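Local coordinates for protein ribokinase (Thermotoga maritima, PDB 1VM7) that probably phosphorylates D-ribose at O-5, using ATP and a divalent metal such as magnesium, to give D-ribose 5-phosphate, at residues 22-27 and 104-109; 222-227 and 258-263. All blocks are in the same frame, centred on the assembly; numbering follows the deposited sequence.

Contact 1. Residues 22-27 and 104-109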
# COMPACT_ATOMS: atom_id res chain seq x y z
N SER A 22 10.23 -2.40 16.38
CA SER A 22 9.70 -2.28 15.05
C SER A 22 9.31 -0.84 14.65
O SER A 22 8.87 -0.04 15.48
CB SER A 22 8.48 -3.18 14.96
OG SER A 22 7.47 -2.69 15.87
N SER A 23 9.51 -0.53 13.37
CA SER A 23 9.03 0.70 12.73
C SER A 23 8.20 0.29 11.47
O SER A 23 8.70 -0.49 10.66
CB SER A 23 10.18 1.57 12.22
OG SER A 23 11.03 2.00 13.24
N ASN A 24 6.99 0.81 11.31
CA ASN A 24 6.06 0.46 10.23
C ASN A 24 5.41 1.74 9.73
O ASN A 24 5.18 2.68 10.51
CB ASN A 24 5.00 -0.47 10.84
CG ASN A 24 4.06 -1.06 9.82
OD1 ASN A 24 4.42 -1.97 9.04
ND2 ASN A 24 2.79 -0.58 9.85
N ILE A 25 5.12 1.78 8.44
CA ILE A 25 4.24 2.77 7.86
C ILE A 25 2.89 2.10 7.76
O ILE A 25 2.81 1.04 7.15
CB ILE A 25 4.66 3.10 6.42
CG1 ILE A 25 6.12 3.53 6.40
CG2 ILE A 25 3.78 4.18 5.83
CD1 ILE A 25 6.43 4.73 7.25
N ASP A 26 1.85 2.72 8.32
CA ASP A 26 0.49 2.21 8.14
C ASP A 26 -0.18 2.95 7.01
O ASP A 26 -0.38 4.17 7.08
CB ASP A 26 -0.30 2.35 9.43
CG ASP A 26 0.17 1.41 10.50
OD1 ASP A 26 0.58 0.31 10.15
OD2 ASP A 26 0.10 1.74 11.68
N ILE A 27 -0.53 2.20 5.97
CA ILE A 27 -1.13 2.75 4.76
C ILE A 27 -2.62 2.42 4.78
O ILE A 27 -3.00 1.26 4.60
CB ILE A 27 -0.43 2.24 3.46
CG1 ILE A 27 1.04 2.64 3.47
CG2 ILE A 27 -1.11 2.78 2.20
CD1 ILE A 27 1.90 1.73 2.65
N GLY A 104 9.29 -1.39 6.67
CA GLY A 104 8.12 -2.21 6.96
C GLY A 104 6.86 -1.37 6.74
O GLY A 104 6.86 -0.12 7.00
N ARG A 105 5.84 -2.03 6.23
CA ARG A 105 4.58 -1.37 5.92
C ARG A 105 3.38 -2.28 6.15
O ARG A 105 3.51 -3.51 6.14
CB ARG A 105 4.60 -0.79 4.52
CG ARG A 105 4.75 -1.70 3.35
CD ARG A 105 5.24 -0.88 2.18
NE ARG A 105 6.54 -0.33 2.50
CZ ARG A 105 7.23 0.56 1.79
NH1 ARG A 105 6.78 1.06 0.65
NH2 ARG A 105 8.41 0.95 2.25
N ALA A 106 2.26 -1.69 6.47
CA ALA A 106 1.02 -2.44 6.64
C ALA A 106 -0.00 -1.76 5.75
O ALA A 106 -0.13 -0.52 5.73
CB ALA A 106 0.59 -2.46 8.07
N PHE A 107 -0.70 -2.57 4.98
CA PHE A 107 -1.72 -2.08 4.04
C PHE A 107 -3.08 -2.41 4.62
O PHE A 107 -3.47 -3.59 4.69
CB PHE A 107 -1.57 -2.76 2.70
CG PHE A 107 -0.25 -2.52 2.08
CD1 PHE A 107 0.82 -3.36 2.34
CD2 PHE A 107 -0.05 -1.44 1.24
CE1 PHE A 107 2.05 -3.14 1.75
CE2 PHE A 107 1.19 -1.24 0.63
CZ PHE A 107 2.23 -2.08 0.89
N ILE A 108 -3.78 -1.37 5.05
CA ILE A 108 -4.97 -1.50 5.86
C ILE A 108 -6.15 -1.05 5.02
O ILE A 108 -6.27 0.12 4.67
CB ILE A 108 -4.89 -0.65 7.17
CG1 ILE A 108 -3.63 -0.98 7.98
CG2 ILE A 108 -6.19 -0.84 8.01
CD1 ILE A 108 -3.24 0.07 9.00
N GLU A 109 -7.01 -1.99 4.67
CA GLU A 109 -8.22 -1.67 3.89
C GLU A 109 -9.36 -1.52 4.85
O GLU A 109 -9.64 -2.45 5.57
CB GLU A 109 -8.48 -2.77 2.85
CG GLU A 109 -9.72 -2.56 1.98
CD GLU A 109 -9.89 -3.62 0.88
OE1 GLU A 109 -9.05 -4.55 0.75
OE2 GLU A 109 -10.87 -3.50 0.12
O HOH W 1 11.05 -0.89 8.93

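Contact 2. Residues 222-227 and 258-263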
# COMPACT_ATOMS: atom_id res chain seq x y z
N ASN A 222 7.59 -9.15 37.26
CA ASN A 222 6.30 -8.45 37.36
C ASN A 222 5.47 -8.73 36.12
O ASN A 222 5.99 -8.64 34.99
CB ASN A 222 6.49 -6.93 37.41
CG ASN A 222 7.21 -6.46 38.65
OD1 ASN A 222 6.58 -6.14 39.66
ND2 ASN A 222 8.54 -6.40 38.58
N VAL A 223 4.20 -9.08 36.30
CA VAL A 223 3.27 -9.06 35.17
C VAL A 223 2.33 -7.87 35.27
O VAL A 223 1.69 -7.66 36.28
CB VAL A 223 2.41 -10.35 35.06
CG1 VAL A 223 1.58 -10.32 33.75
CG2 VAL A 223 3.29 -11.59 35.12
N ILE A 224 2.24 -7.09 34.19
CA ILE A 224 1.27 -6.01 34.11
C ILE A 224 0.28 -6.39 33.04
O ILE A 224 0.62 -6.43 31.86
CB ILE A 224 1.92 -4.67 33.75
CG1 ILE A 224 2.96 -4.28 34.80
CG2 ILE A 224 0.86 -3.57 33.63
CD1 ILE A 224 3.79 -3.08 34.37
N VAL A 225 -0.95 -6.67 33.43
CA VAL A 225 -1.96 -7.02 32.45
C VAL A 225 -2.79 -5.79 32.11
O VAL A 225 -3.48 -5.27 32.96
CB VAL A 225 -2.87 -8.16 32.92
CG1 VAL A 225 -3.70 -8.68 31.74
CG2 VAL A 225 -2.04 -9.31 33.54
N LYS A 226 -2.72 -5.34 30.86
CA LYS A 226 -3.49 -4.19 30.42
C LYS A 226 -4.91 -4.64 30.12
O LYS A 226 -5.11 -5.43 29.21
CB LYS A 226 -2.88 -3.58 29.18
CG LYS A 226 -1.36 -3.33 29.28
CD LYS A 226 -0.81 -2.70 27.99
CE LYS A 226 0.45 -3.42 27.46
NZ LYS A 226 0.87 -2.87 26.13
N LEU A 227 -5.89 -4.15 30.88
CA LEU A 227 -7.29 -4.61 30.71
C LEU A 227 -8.24 -3.62 30.04
O LEU A 227 -9.45 -3.79 30.14
CB LEU A 227 -7.90 -5.04 32.05
CG LEU A 227 -7.08 -5.97 32.96
CD1 LEU A 227 -7.82 -6.17 34.29
CD2 LEU A 227 -6.83 -7.29 32.27
N ASP A 258 1.05 0.67 23.79
CA ASP A 258 2.34 1.28 23.46
C ASP A 258 2.58 2.54 24.28
O ASP A 258 3.67 2.77 24.82
CB ASP A 258 2.39 1.63 21.96
CG ASP A 258 2.31 0.40 21.06
OD1 ASP A 258 2.86 -0.67 21.47
OD2 ASP A 258 1.73 0.51 19.93
N VAL A 259 1.56 3.39 24.33
CA VAL A 259 1.63 4.58 25.18
C VAL A 259 1.81 4.18 26.65
O VAL A 259 2.67 4.71 27.33
CB VAL A 259 0.40 5.51 24.99
CG1 VAL A 259 0.42 6.69 25.96
CG2 VAL A 259 0.39 6.05 23.59
N PHE A 260 1.02 3.21 27.12
CA PHE A 260 1.21 2.74 28.47
C PHE A 260 2.65 2.32 28.71
O PHE A 260 3.27 2.72 29.69
CB PHE A 260 0.27 1.59 28.81
CG PHE A 260 0.52 1.05 30.17
CD1 PHE A 260 0.03 1.71 31.27
CD2 PHE A 260 1.37 -0.02 30.35
CE1 PHE A 260 0.31 1.26 32.56
CE2 PHE A 260 1.66 -0.47 31.62
CZ PHE A 260 1.12 0.17 32.74
N ASN A 261 3.18 1.46 27.83
CA ASN A 261 4.51 0.89 28.07
C ASN A 261 5.59 1.98 28.13
O ASN A 261 6.43 1.94 29.02
CB ASN A 261 4.86 -0.20 27.03
CG ASN A 261 4.28 -1.56 27.40
OD1 ASN A 261 3.15 -1.66 27.83
ND2 ASN A 261 5.06 -2.62 27.20
N GLY A 262 5.54 2.94 27.20
CA GLY A 262 6.53 4.01 27.12
C GLY A 262 6.47 4.94 28.30
O GLY A 262 7.50 5.28 28.88
N ALA A 263 5.26 5.34 28.66
CA ALA A 263 5.03 6.19 29.83
C ALA A 263 5.37 5.46 31.13
O ALA A 263 6.01 6.02 32.01
CB ALA A 263 3.60 6.63 29.85

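Contact 1. Residues 22-27 and 104-109
Within the small four-stranded sheet that serves as the lid in ribokinases, Ile25, Asp26 and Ile27 pair in parallel with Arg105, Ala106 and Phe107, their directions differing by 15°. Backbone bonds pass to and fro: Ile25 N to Gly104 O, Ala106 N to Ile25 O, Ile27 N to Ala106 O, and Ile108 N to Ile27 O (2.8 Å, 172° at the hydrogen). Just before the pairing begins, a water links Gly104 N to Ser23 O.

On one face, Asn24 OD1 lies 3.1 Å from Arg105 C, over the Arg105-Ala106 peptide, because CG is anti to the backbone N (chi1 -174°), carrying the amide across. Its ND2 lies near Ala106 CB, the exact placement doubtful because it comes too close to Asp26 OD1. Ile108 CD1 rests 3.7 Å from Asp26 CB. An alanine in place of Asn24 would probably leave that peptide and one side of the Ala106 methyl without their amide neighbour, and take a polar group from the predicted substrate site.

On the other face, Ile27 CD1 meets Phe107 CE2 at 3.7 Å. Thus Asn24 and Asp26 of the predicted sugar site accompany Ala106 and Ile108, while Ile27, Phe107 and the charged Arg105 meet the second subunit.

Contact 2. Residues 222-227 and 258-263
Lys226 NZ is held from several directions: it donates to Asn261 OD1 at 3.1 Å, forms a salt bridge with Asp169 and makes a weak bond to the carbonyl of Gly257. Its approach to Asn261 is far from ideal, since the nitrogen stands 54° out of the carbonyl plane. The methylene beside it crowds the same oxygen, with Lys226 CE 3.2 Å from Asn261 OD1. The other end of that amide, ND2, is bonded to Thr188 OG1, which probably limits its rotation; the lysine ammonium, able only to donate, is what requires OD1 to face it.

Further back, the lysine chain passes Phe260 obliquely, Lys226 CD lying 4.2 Å from Phe260 CD2. Phe260 turns its ring away from its own backbone N (chi1 176°), which carries it out from the helix toward the strand, where Ile224 CG2 meets its far end, 3.8 Å from Phe260 CE2. Ring, isoleucine and lysine methylenes together span the 10.8 Å between the axes of the strand and helix segments. Two residues before Phe260, Asp258 is held by Asn56 and Gln57, its OD1 5.5 Å from Lys226 NZ and not in contact with it.

A helix laid against a strand of the large sheet, running at 147° to it, belongs to the alpha/beta core of the PfkB kinases; here it joins Lys226 of the predicted ATP site to the helix bearing Asp258, the predicted proton acceptor.

The centres of the two contacts are about 23 Å apart and their nearest atoms about 8 Å, so they do not touch. They come in series along the chain, contact 1 closing before contact 2 opens, and they lie on different sheets. Residues 22-27 and 104-109 belong to the four-stranded mixed sheet, whereas 222-227 is a strand of the nine-stranded sheet and 258-263 part of helix 256-269, packed on it. Strand 17-20 of the large sheet leads directly into strand 24-30 of the small one. Contact 1 thus contributes predicted ribose-binding residues, contact 2 predicted nucleotide-binding and catalytic ones, consistent with sugar and nucleotide meeting in the cleft between lid and core.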